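Local structure of dual specificity protein phosphatase 18 (Homo sapiens, 2ESB) at residues 34-42 against 57-66; 73-84 against 144-154. The protein removes phosphate from phosphotyrosine and, less readily, phosphothreonine in MAP kinase peptides, as a member of the dual-specificity group of protein tyrosine phosphatases. All coordinates share one frame; numbering follows the deposited sequence.

Contact 1 (34-42 against 57-66); sequences AANNKLMLS and VNTLYEDIQY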
loop_
_atom_site.group_PDB
_atom_site.type_symbol
_atom_site.label_atom_id
_atom_site.label_comp_id
_atom_site.label_asym_id
_atom_site.label_seq_id
_atom_site.Cartn_x
_atom_site.Cartn_y
_atom_site.Cartn_z
ATOM N N ALA A 34 13.294 -5.197 5.413
ATOM C CA ALA A 34 12.727 -4.882 6.710
ATOM C C ALA A 34 11.653 -5.873 7.111
ATOM O O ALA A 34 11.520 -6.209 8.286
ATOM C CB ALA A 34 12.155 -3.470 6.686
ATOM N N ALA A 35 10.904 -6.346 6.120
ATOM C CA ALA A 35 9.807 -7.276 6.340
ATOM C C ALA A 35 10.222 -8.609 6.963
ATOM O O ALA A 35 9.385 -9.329 7.491
ATOM C CB ALA A 35 9.076 -7.520 5.024
ATOM N N ASN A 36 11.505 -8.947 6.882
ATOM C CA ASN A 36 11.993 -10.193 7.471
ATOM C C ASN A 36 12.960 -9.914 8.625
ATOM O O ASN A 36 13.702 -10.798 9.057
ATOM C CB ASN A 36 12.681 -11.056 6.412
ATOM C CG ASN A 36 11.701 -11.654 5.420
ATOM O OD1 ASN A 36 12.017 -11.812 4.242
ATOM N ND2 ASN A 36 10.510 -11.998 5.894
ATOM N N ASN A 37 12.944 -8.677 9.111
ATOM C CA ASN A 37 13.786 -8.260 10.235
ATOM C C ASN A 37 12.960 -8.508 11.497
ATOM O O ASN A 37 12.105 -7.697 11.870
ATOM C CB ASN A 37 14.105 -6.773 10.125
ATOM C CG ASN A 37 15.036 -6.293 11.223
ATOM O OD1 ASN A 37 14.971 -6.751 12.361
ATOM N ND2 ASN A 37 15.898 -5.346 10.885
ATOM N N LYS A 38 13.215 -9.631 12.159
ATOM C CA LYS A 38 12.462 -9.999 13.351
ATOM C C LYS A 38 12.404 -8.907 14.426
ATOM O O LYS A 38 11.329 -8.583 14.931
ATOM C CB LYS A 38 13.035 -11.288 13.943
ATOM C CG LYS A 38 12.204 -11.899 15.060
ATOM C CD LYS A 38 12.884 -13.170 15.561
ATOM C CE LYS A 38 12.094 -13.876 16.653
ATOM N NZ LYS A 38 12.832 -15.090 17.093
ATOM N N LEU A 39 13.551 -8.333 14.770
ATOM C CA LEU A 39 13.584 -7.298 15.802
ATOM C C LEU A 39 12.724 -6.096 15.466
ATOM O O LEU A 39 12.041 -5.545 16.330
ATOM C CB LEU A 39 15.019 -6.825 16.042
ATOM C CG LEU A 39 15.904 -7.774 16.847
ATOM C CD1 LEU A 39 17.290 -7.161 17.008
ATOM C CD2 LEU A 39 15.270 -8.031 18.202
ATOM N N MET A 40 12.768 -5.693 14.203
ATOM C CA MET A 40 12.006 -4.552 13.748
ATOM C C MET A 40 10.513 -4.835 13.811
ATOM O O MET A 40 9.717 -3.953 14.130
ATOM C CB MET A 40 12.411 -4.201 12.321
ATOM C CG MET A 40 11.996 -2.806 11.914
ATOM S SD MET A 40 12.870 -2.301 10.443
ATOM C CE MET A 40 14.452 -1.932 11.141
ATOM N N LEU A 41 10.130 -6.064 13.491
ATOM C CA LEU A 41 8.723 -6.435 13.541
ATOM C C LEU A 41 8.239 -6.422 14.992
ATOM O O LEU A 41 7.204 -5.830 15.317
ATOM C CB LEU A 41 8.516 -7.833 12.945
ATOM C CG LEU A 41 8.818 -7.960 11.448
ATOM C CD1 LEU A 41 8.705 -9.413 11.037
ATOM C CD2 LEU A 41 7.863 -7.082 10.637
ATOM N N SER A 42 8.984 -7.067 15.880
ATOM C CA SER A 42 8.550 -7.104 17.269
ATOM C C SER A 42 8.593 -5.731 17.944
ATOM O O SER A 42 7.684 -5.377 18.701
ATOM C CB SER A 42 9.377 -8.125 18.065
ATOM O OG SER A 42 10.756 -7.847 17.979
ATOM N N VAL A 57 10.018 -13.644 -0.676
ATOM C CA VAL A 57 9.730 -14.725 0.258
ATOM C C VAL A 57 9.820 -14.207 1.697
ATOM O O VAL A 57 10.770 -13.510 2.051
ATOM C CB VAL A 57 10.736 -15.879 0.095
ATOM C CG1 VAL A 57 10.604 -16.851 1.284
ATOM C CG2 VAL A 57 10.501 -16.585 -1.244
ATOM N N ASN A 58 8.826 -14.534 2.520
ATOM C CA ASN A 58 8.836 -14.126 3.928
ATOM C C ASN A 58 9.410 -15.217 4.830
ATOM O O ASN A 58 9.177 -16.409 4.601
ATOM C CB ASN A 58 7.411 -13.871 4.450
ATOM C CG ASN A 58 6.824 -12.567 3.971
ATOM O OD1 ASN A 58 5.823 -12.552 3.265
ATOM N ND2 ASN A 58 7.446 -11.457 4.365
ATOM N N THR A 59 10.136 -14.794 5.863
ATOM C CA THR A 59 10.640 -15.703 6.882
ATOM C C THR A 59 9.427 -15.651 7.821
ATOM O O THR A 59 8.953 -14.565 8.142
ATOM C CB THR A 59 11.861 -15.123 7.624
ATOM O OG1 THR A 59 12.915 -14.852 6.689
ATOM C CG2 THR A 59 12.372 -16.113 8.675
ATOM N N LEU A 60 8.918 -16.797 8.254
ATOM C CA LEU A 60 7.732 -16.795 9.106
ATOM C C LEU A 60 8.067 -16.851 10.587
ATOM O O LEU A 60 8.326 -17.927 11.130
ATOM C CB LEU A 60 6.830 -17.980 8.740
ATOM C CG LEU A 60 6.549 -18.173 7.245
ATOM C CD1 LEU A 60 5.590 -19.355 7.059
ATOM C CD2 LEU A 60 5.947 -16.899 6.659
ATOM N N TYR A 61 8.057 -15.696 11.246
ATOM C CA TYR A 61 8.365 -15.659 12.666
ATOM C C TYR A 61 7.154 -15.990 13.521
ATOM O O TYR A 61 6.006 -15.858 13.089
ATOM C CB TYR A 61 8.934 -14.293 13.051
ATOM C CG TYR A 61 10.230 -13.974 12.329
ATOM C CD1 TYR A 61 10.322 -12.884 11.462
ATOM C CD2 TYR A 61 11.363 -14.767 12.516
ATOM C CE1 TYR A 61 11.511 -12.589 10.797
ATOM C CE2 TYR A 61 12.550 -14.483 11.866
ATOM C CZ TYR A 61 12.625 -13.396 11.008
ATOM O OH TYR A 61 13.822 -13.103 10.394
ATOM N N GLU A 62 7.430 -16.426 14.741
ATOM C CA GLU A 62 6.404 -16.812 15.693
ATOM C C GLU A 62 5.496 -15.657 16.099
ATOM O O GLU A 62 5.946 -14.525 16.259
ATOM C CB GLU A 62 7.074 -17.390 16.944
ATOM C CG GLU A 62 6.460 -18.683 17.452
ATOM C CD GLU A 62 6.337 -19.725 16.357
ATOM O OE1 GLU A 62 5.376 -19.640 15.562
ATOM O OE2 GLU A 62 7.205 -20.622 16.285
ATOM N N ASP A 63 4.210 -15.958 16.250
ATOM C CA ASP A 63 3.224 -14.973 16.679
ATOM C C ASP A 63 2.972 -13.808 15.723
ATOM O O ASP A 63 2.491 -12.747 16.120
ATOM C CB ASP A 63 3.611 -14.456 18.057
ATOM C CG ASP A 63 3.580 -15.558 19.108
ATOM O OD1 ASP A 63 4.415 -15.520 20.031
ATOM O OD2 ASP A 63 2.714 -16.459 19.005
ATOM N N ILE A 64 3.312 -14.006 14.461
ATOM C CA ILE A 64 3.034 -12.998 13.453
ATOM C C ILE A 64 2.278 -13.740 12.363
ATOM O O ILE A 64 2.623 -14.876 12.031
ATOM C CB ILE A 64 4.325 -12.382 12.880
ATOM C CG1 ILE A 64 5.055 -11.620 13.995
ATOM C CG2 ILE A 64 3.979 -11.452 11.717
ATOM C CD1 ILE A 64 6.363 -10.982 13.572
ATOM N N GLN A 65 1.225 -13.119 11.843
ATOM C CA GLN A 65 0.423 -13.727 10.781
ATOM C C GLN A 65 0.894 -13.186 9.438
ATOM O O GLN A 65 1.175 -11.997 9.321
ATOM C CB GLN A 65 -1.062 -13.392 10.984
ATOM C CG GLN A 65 -1.986 -14.170 10.063
ATOM C CD GLN A 65 -3.423 -13.659 10.111
ATOM O OE1 GLN A 65 -3.926 -13.289 11.175
ATOM N NE2 GLN A 65 -4.089 -13.643 8.956
ATOM N N TYR A 66 0.982 -14.056 8.430
ATOM C CA TYR A 66 1.444 -13.655 7.099
ATOM C C TYR A 66 0.475 -14.047 5.989
ATOM O O TYR A 66 -0.277 -15.011 6.119
ATOM C CB TYR A 66 2.797 -14.318 6.765
ATOM C CG TYR A 66 3.950 -13.953 7.677
ATOM C CD1 TYR A 66 4.089 -14.545 8.932
ATOM C CD2 TYR A 66 4.899 -13.015 7.281
ATOM C CE1 TYR A 66 5.149 -14.213 9.774
ATOM C CE2 TYR A 66 5.974 -12.668 8.124
ATOM C CZ TYR A 66 6.090 -13.273 9.366
ATOM O OH TYR A 66 7.144 -12.951 10.196
HETATM O O HOH W 1 9.010 -11.851 8.669
#

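Contact 2 (73-84 against 144-154); sequences DSPNSRLCDFFD and NSGFWEQLIHY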
loop_
_atom_site.group_PDB
_atom_site.type_symbol
_atom_site.label_atom_id
_atom_site.label_comp_id
_atom_site.label_asym_id
_atom_site.label_seq_id
_atom_site.Cartn_x
_atom_site.Cartn_y
_atom_site.Cartn_z
ATOM N N ASP A 73 4.900 -5.975 -10.301
ATOM C CA ASP A 73 4.752 -4.531 -10.374
ATOM C C ASP A 73 4.644 -4.140 -11.845
ATOM O O ASP A 73 5.588 -3.629 -12.443
ATOM C CB ASP A 73 5.930 -3.807 -9.728
ATOM C CG ASP A 73 5.803 -2.294 -9.848
ATOM O OD1 ASP A 73 4.659 -1.786 -9.766
ATOM O OD2 ASP A 73 6.835 -1.615 -10.018
ATOM N N SER A 74 3.476 -4.408 -12.413
ATOM C CA SER A 74 3.194 -4.120 -13.806
ATOM C C SER A 74 1.895 -3.350 -13.914
ATOM O O SER A 74 0.955 -3.594 -13.162
ATOM C CB SER A 74 3.075 -5.427 -14.596
ATOM O OG SER A 74 2.347 -5.231 -15.793
ATOM N N PRO A 75 1.821 -2.407 -14.864
ATOM C CA PRO A 75 0.593 -1.628 -15.028
ATOM C C PRO A 75 -0.607 -2.513 -15.374
ATOM O O PRO A 75 -1.758 -2.112 -15.201
ATOM C CB PRO A 75 0.953 -0.647 -16.145
ATOM C CG PRO A 75 1.989 -1.398 -16.943
ATOM C CD PRO A 75 2.837 -2.016 -15.857
ATOM N N ASN A 76 -0.332 -3.730 -15.830
ATOM C CA ASN A 76 -1.389 -4.666 -16.199
ATOM C C ASN A 76 -1.898 -5.508 -15.031
ATOM O O ASN A 76 -2.993 -6.065 -15.095
ATOM C CB ASN A 76 -0.896 -5.594 -17.314
ATOM C CG ASN A 76 -0.390 -4.831 -18.519
ATOM O OD1 ASN A 76 -1.111 -4.014 -19.103
ATOM N ND2 ASN A 76 0.857 -5.089 -18.897
ATOM N N SER A 77 -1.110 -5.609 -13.967
ATOM C CA SER A 77 -1.519 -6.397 -12.811
ATOM C C SER A 77 -2.779 -5.831 -12.156
ATOM O O SER A 77 -2.857 -4.639 -11.856
ATOM C CB SER A 77 -0.381 -6.458 -11.788
ATOM O OG SER A 77 0.713 -7.177 -12.318
ATOM N N ARG A 78 -3.755 -6.701 -11.918
ATOM C CA ARG A 78 -5.014 -6.292 -11.311
ATOM C C ARG A 78 -4.962 -6.158 -9.786
ATOM O O ARG A 78 -5.682 -6.861 -9.071
ATOM C CB ARG A 78 -6.117 -7.283 -11.695
ATOM C CG ARG A 78 -6.372 -7.379 -13.193
ATOM C CD ARG A 78 -7.479 -8.390 -13.484
ATOM N NE ARG A 78 -8.741 -8.019 -12.843
ATOM C CZ ARG A 78 -9.390 -6.883 -13.086
ATOM N NH1 ARG A 78 -8.900 -6.008 -13.956
ATOM N NH2 ARG A 78 -10.526 -6.612 -12.456
ATOM N N LEU A 79 -4.127 -5.253 -9.286
ATOM C CA LEU A 79 -4.029 -5.052 -7.847
ATOM C C LEU A 79 -5.390 -4.611 -7.345
ATOM O O LEU A 79 -5.758 -4.883 -6.200
ATOM C CB LEU A 79 -3.017 -3.959 -7.506
ATOM C CG LEU A 79 -1.848 -4.272 -6.575
ATOM C CD1 LEU A 79 -1.263 -2.945 -6.120
ATOM C CD2 LEU A 79 -2.282 -5.108 -5.371
ATOM N N CYS A 80 -6.129 -3.920 -8.210
ATOM C CA CYS A 80 -7.463 -3.425 -7.873
ATOM C C CYS A 80 -8.387 -4.500 -7.305
ATOM O O CYS A 80 -9.253 -4.190 -6.482
ATOM C CB CYS A 80 -8.124 -2.775 -9.094
ATOM S SG CYS A 80 -8.215 -3.841 -10.543
ATOM N N ASP A 81 -8.217 -5.757 -7.718
ATOM C CA ASP A 81 -9.084 -6.816 -7.175
ATOM C C ASP A 81 -8.865 -7.014 -5.680
ATOM O O ASP A 81 -9.691 -7.615 -4.990
ATOM C CB ASP A 81 -8.863 -8.143 -7.896
ATOM C CG ASP A 81 -9.191 -8.061 -9.373
ATOM O OD1 ASP A 81 -10.003 -7.194 -9.755
ATOM O OD2 ASP A 81 -8.644 -8.869 -10.147
ATOM N N PHE A 82 -7.759 -6.492 -5.166
ATOM C CA PHE A 82 -7.478 -6.634 -3.749
ATOM C C PHE A 82 -7.717 -5.372 -2.921
ATOM O O PHE A 82 -7.589 -5.417 -1.703
ATOM C CB PHE A 82 -6.036 -7.114 -3.539
ATOM C CG PHE A 82 -5.774 -8.478 -4.096
ATOM C CD1 PHE A 82 -5.379 -8.638 -5.417
ATOM C CD2 PHE A 82 -5.946 -9.608 -3.304
ATOM C CE1 PHE A 82 -5.157 -9.910 -5.944
ATOM C CE2 PHE A 82 -5.728 -10.888 -3.819
ATOM C CZ PHE A 82 -5.333 -11.037 -5.143
ATOM N N PHE A 83 -8.064 -4.262 -3.567
ATOM C CA PHE A 83 -8.295 -3.002 -2.851
ATOM C C PHE A 83 -9.246 -3.133 -1.656
ATOM O O PHE A 83 -8.886 -2.798 -0.534
ATOM C CB PHE A 83 -8.851 -1.926 -3.802
ATOM C CG PHE A 83 -7.832 -1.344 -4.756
ATOM C CD1 PHE A 83 -8.241 -0.476 -5.771
ATOM C CD2 PHE A 83 -6.479 -1.648 -4.644
ATOM C CE1 PHE A 83 -7.315 0.085 -6.664
ATOM C CE2 PHE A 83 -5.540 -1.091 -5.534
ATOM C CZ PHE A 83 -5.967 -0.223 -6.545
ATOM N N ASP A 84 -10.462 -3.608 -1.901
ATOM C CA ASP A 84 -11.454 -3.750 -0.831
ATOM C C ASP A 84 -11.152 -4.845 0.174
ATOM O O ASP A 84 -11.232 -4.627 1.383
ATOM C CB ASP A 84 -12.843 -3.997 -1.420
ATOM C CG ASP A 84 -13.550 -2.719 -1.771
ATOM O OD1 ASP A 84 -14.071 -2.615 -2.900
ATOM O OD2 ASP A 84 -13.584 -1.818 -0.908
ATOM N N ASN A 144 3.070 2.516 -9.997
ATOM C CA ASN A 144 3.235 2.598 -11.446
ATOM C C ASN A 144 1.949 3.188 -12.007
ATOM O O ASN A 144 0.918 3.191 -11.325
ATOM C CB ASN A 144 3.561 1.221 -12.069
ATOM C CG ASN A 144 2.389 0.242 -12.037
ATOM O OD1 ASN A 144 1.302 0.524 -12.552
ATOM N ND2 ASN A 144 2.621 -0.934 -11.452
ATOM N N SER A 145 2.003 3.710 -13.234
ATOM C CA SER A 145 0.836 4.336 -13.846
ATOM C C SER A 145 -0.435 3.494 -13.927
ATOM O O SER A 145 -1.547 4.032 -13.863
ATOM C CB SER A 145 1.201 4.878 -15.240
ATOM O OG SER A 145 2.047 6.013 -15.109
ATOM N N GLY A 146 -0.294 2.187 -14.084
ATOM C CA GLY A 146 -1.477 1.342 -14.142
ATOM C C GLY A 146 -2.180 1.324 -12.787
ATOM O O GLY A 146 -3.409 1.316 -12.702
ATOM N N PHE A 147 -1.400 1.306 -11.713
ATOM C CA PHE A 147 -1.988 1.307 -10.378
ATOM C C PHE A 147 -2.689 2.652 -10.142
ATOM O O PHE A 147 -3.714 2.716 -9.471
ATOM C CB PHE A 147 -0.902 1.059 -9.318
ATOM C CG PHE A 147 -0.307 -0.336 -9.357
ATOM C CD1 PHE A 147 0.849 -0.635 -8.636
ATOM C CD2 PHE A 147 -0.912 -1.350 -10.102
ATOM C CE1 PHE A 147 1.400 -1.925 -8.654
ATOM C CE2 PHE A 147 -0.378 -2.642 -10.130
ATOM C CZ PHE A 147 0.781 -2.933 -9.406
ATOM N N TRP A 148 -2.141 3.728 -10.697
ATOM C CA TRP A 148 -2.776 5.029 -10.543
ATOM C C TRP A 148 -4.155 5.016 -11.206
ATOM O O TRP A 148 -5.135 5.487 -10.627
ATOM C CB TRP A 148 -1.901 6.140 -11.132
ATOM C CG TRP A 148 -0.883 6.637 -10.152
ATOM C CD1 TRP A 148 0.463 6.433 -10.186
ATOM C CD2 TRP A 148 -1.147 7.394 -8.965
ATOM N NE1 TRP A 148 1.059 7.013 -9.088
ATOM C CE2 TRP A 148 0.091 7.610 -8.323
ATOM C CE3 TRP A 148 -2.317 7.911 -8.379
ATOM C CZ2 TRP A 148 0.199 8.323 -7.117
ATOM C CZ3 TRP A 148 -2.210 8.619 -7.179
ATOM C CH2 TRP A 148 -0.962 8.817 -6.562
ATOM N N GLU A 149 -4.242 4.465 -12.413
ATOM C CA GLU A 149 -5.532 4.387 -13.103
ATOM C C GLU A 149 -6.512 3.573 -12.251
ATOM O O GLU A 149 -7.701 3.895 -12.152
ATOM C CB GLU A 149 -5.373 3.703 -14.466
ATOM C CG GLU A 149 -4.664 4.523 -15.529
ATOM C CD GLU A 149 -4.172 3.665 -16.691
ATOM O OE1 GLU A 149 -4.902 2.732 -17.092
ATOM O OE2 GLU A 149 -3.062 3.926 -17.203
ATOM N N GLN A 150 -6.014 2.495 -11.651
ATOM C CA GLN A 150 -6.852 1.655 -10.802
ATOM C C GLN A 150 -7.307 2.411 -9.557
ATOM O O GLN A 150 -8.466 2.290 -9.133
ATOM C CB GLN A 150 -6.099 0.382 -10.413
ATOM C CG GLN A 150 -6.009 -0.624 -11.562
ATOM C CD GLN A 150 -5.019 -1.737 -11.285
ATOM O OE1 GLN A 150 -5.012 -2.308 -10.202
ATOM N NE2 GLN A 150 -4.181 -2.055 -12.270
ATOM N N LEU A 151 -6.400 3.194 -8.979
ATOM C CA LEU A 151 -6.717 3.980 -7.779
ATOM C C LEU A 151 -7.721 5.091 -8.097
ATOM O O LEU A 151 -8.614 5.385 -7.305
ATOM C CB LEU A 151 -5.437 4.571 -7.177
ATOM C CG LEU A 151 -4.533 3.566 -6.455
ATOM C CD1 LEU A 151 -3.179 4.207 -6.164
ATOM C CD2 LEU A 151 -5.195 3.104 -5.160
ATOM N N ILE A 152 -7.579 5.702 -9.264
ATOM C CA ILE A 152 -8.508 6.749 -9.688
ATOM C C ILE A 152 -9.902 6.137 -9.876
ATOM O O ILE A 152 -10.914 6.718 -9.469
ATOM C CB ILE A 152 -8.007 7.405 -11.005
ATOM C CG1 ILE A 152 -6.812 8.311 -10.693
ATOM C CG2 ILE A 152 -9.125 8.210 -11.672
ATOM C CD1 ILE A 152 -6.048 8.782 -11.926
ATOM N N HIS A 153 -9.964 4.955 -10.480
ATOM C CA HIS A 153 -11.257 4.295 -10.669
ATOM C C HIS A 153 -11.879 3.957 -9.300
ATOM O O HIS A 153 -13.079 4.129 -9.089
ATOM C CB HIS A 153 -11.087 3.026 -11.502
ATOM C CG HIS A 153 -12.358 2.259 -11.693
ATOM N ND1 HIS A 153 -12.675 1.145 -10.946
ATOM C CD2 HIS A 153 -13.403 2.460 -12.530
ATOM C CE1 HIS A 153 -13.860 0.690 -11.316
ATOM N NE2 HIS A 153 -14.323 1.471 -12.276
ATOM N N TYR A 154 -11.055 3.493 -8.369
ATOM C CA TYR A 154 -11.532 3.150 -7.026
ATOM C C TYR A 154 -11.993 4.417 -6.294
ATOM O O TYR A 154 -13.003 4.399 -5.596
ATOM C CB TYR A 154 -10.414 2.456 -6.248
ATOM C CG TYR A 154 -10.815 1.876 -4.915
ATOM C CD1 TYR A 154 -11.916 1.037 -4.801
ATOM C CD2 TYR A 154 -10.061 2.130 -3.773
ATOM C CE1 TYR A 154 -12.266 0.461 -3.578
ATOM C CE2 TYR A 154 -10.399 1.548 -2.539
ATOM C CZ TYR A 154 -11.504 0.717 -2.455
ATOM O OH TYR A 154 -11.858 0.137 -1.257
HETATM O O HOH W 2 -4.503 -1.072 -15.045
#

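Contact 1 (34-42 against 57-66)
Tyr-61 turns its ring toward helix 38-43 by setting CG anti to its own carbonyl carbon (chi1 -62°), while Lys-38 sends CG anti to its backbone N (chi1 -171°) and continues fully extended across that ring. This is the edge of the phosphatase alpha/beta fold, where a short helix with Asn-37 as N-cap packs on the loop entering the edge strand 65-68. Lys-38 CB sits over the middle of one ring face, 3.7 Å from the Tyr-61 centroid, a CH-pi contact. The phenol end is fixed from the turn just before the helix as well: Tyr-61 OH donates to Asn-36 O at 2.7 Å, tilted 32° from the carbonyl plane. Leu-41 CD1 meets the ring at its edge, 3.9 Å from Tyr-61 CD1, and also packs at 3.8 Å on Ile-64 CD1, crossing that side chain at about a right angle. Tyr-61 to Ile-64 form a type II turn that brings both apolar groups to the one leucine. Beyond the ring, a single water ties the segments together, donating to Ala-35 O and Thr-59 O and lying 2.7 Å from Tyr-66 OH, which in turn accepts from Tyr-61 N at 3.1 Å.

Contact 2 (73-84 against 144-154)
The ring of Phe-147 lies between two unlike groups: Leu-79 CD1 over the centre of one face, 3.8 Å from the centroid in a CH-pi contact, and Asn-144 ND2 over the opposite face. That amide belongs to the N-cap of helix 145-159. Its OD1 accepts from Phe-147 N, while ND2 donates to Asp-73 OD1 at 2.8 Å, arriving from above the carboxylate plane, with carboxylate and amide planes 30° apart. Asp-73 OD1 also takes a bond from Ser-109. The Asp-73 side chain probably lies at the edge of the predicted phosphatase active site, about 3 Å from a bound HEPES molecule.

One turn along the helix, Gln-150 reaches out extended beyond CG and presents both ends of its amide to the loop backbone. NE2 donates to Ser-77 O at 2.9 Å, with Ser-77 O close to the Gln-150 amide plane, and OE1 accepts from Cys-80 N at 2.8 Å. A water bridges the same NE2 to Pro-75 O, beside Gly-146, where the closest CA pair, Pro-75 CA and Gly-146 CA, is 3.7 Å apart.

Further on, Phe-83 lays its CB over the Tyr-154 ring, 4.0 Å from the centroid, with the two ring planes oblique at 48°; Phe-83 CZ rests on Leu-151 CD2. Tyr-154 OH then donates to Asp-84 OD2 at 2.6 Å, an oxygen that also pairs with Lys-121.

Bonded on both ends, the Gln-150 amide is held against rotation and pins the loop before helix 83-95 to helix 145-159. The hydroxyl and lysine bonds to Asp-84 would probably favour its charged form.

The two contacts lie on opposite sides of the chain's centre, with centres 26 Å apart and nearest atoms about 12 Å apart, and they do not touch. Along the chain they come in series: 34-42 and 57-66 have met before 73-84 begins, and strand 65-68, entered at the end of contact 1, is followed directly by helix 83-95, entered at the end of segment 73-84. Contact 1 lies at the 65-68 edge of the five-stranded mixed sheet; contact 2 joins the loop leading into helix 83-95, and its first residues, to helix 145-159. Both belong to one catalytic domain: the side chain of Ala-35 is about 9 Å, and that of Asp-73 about 7 Å, from the side chain of the predicted nucleophile Cys-104.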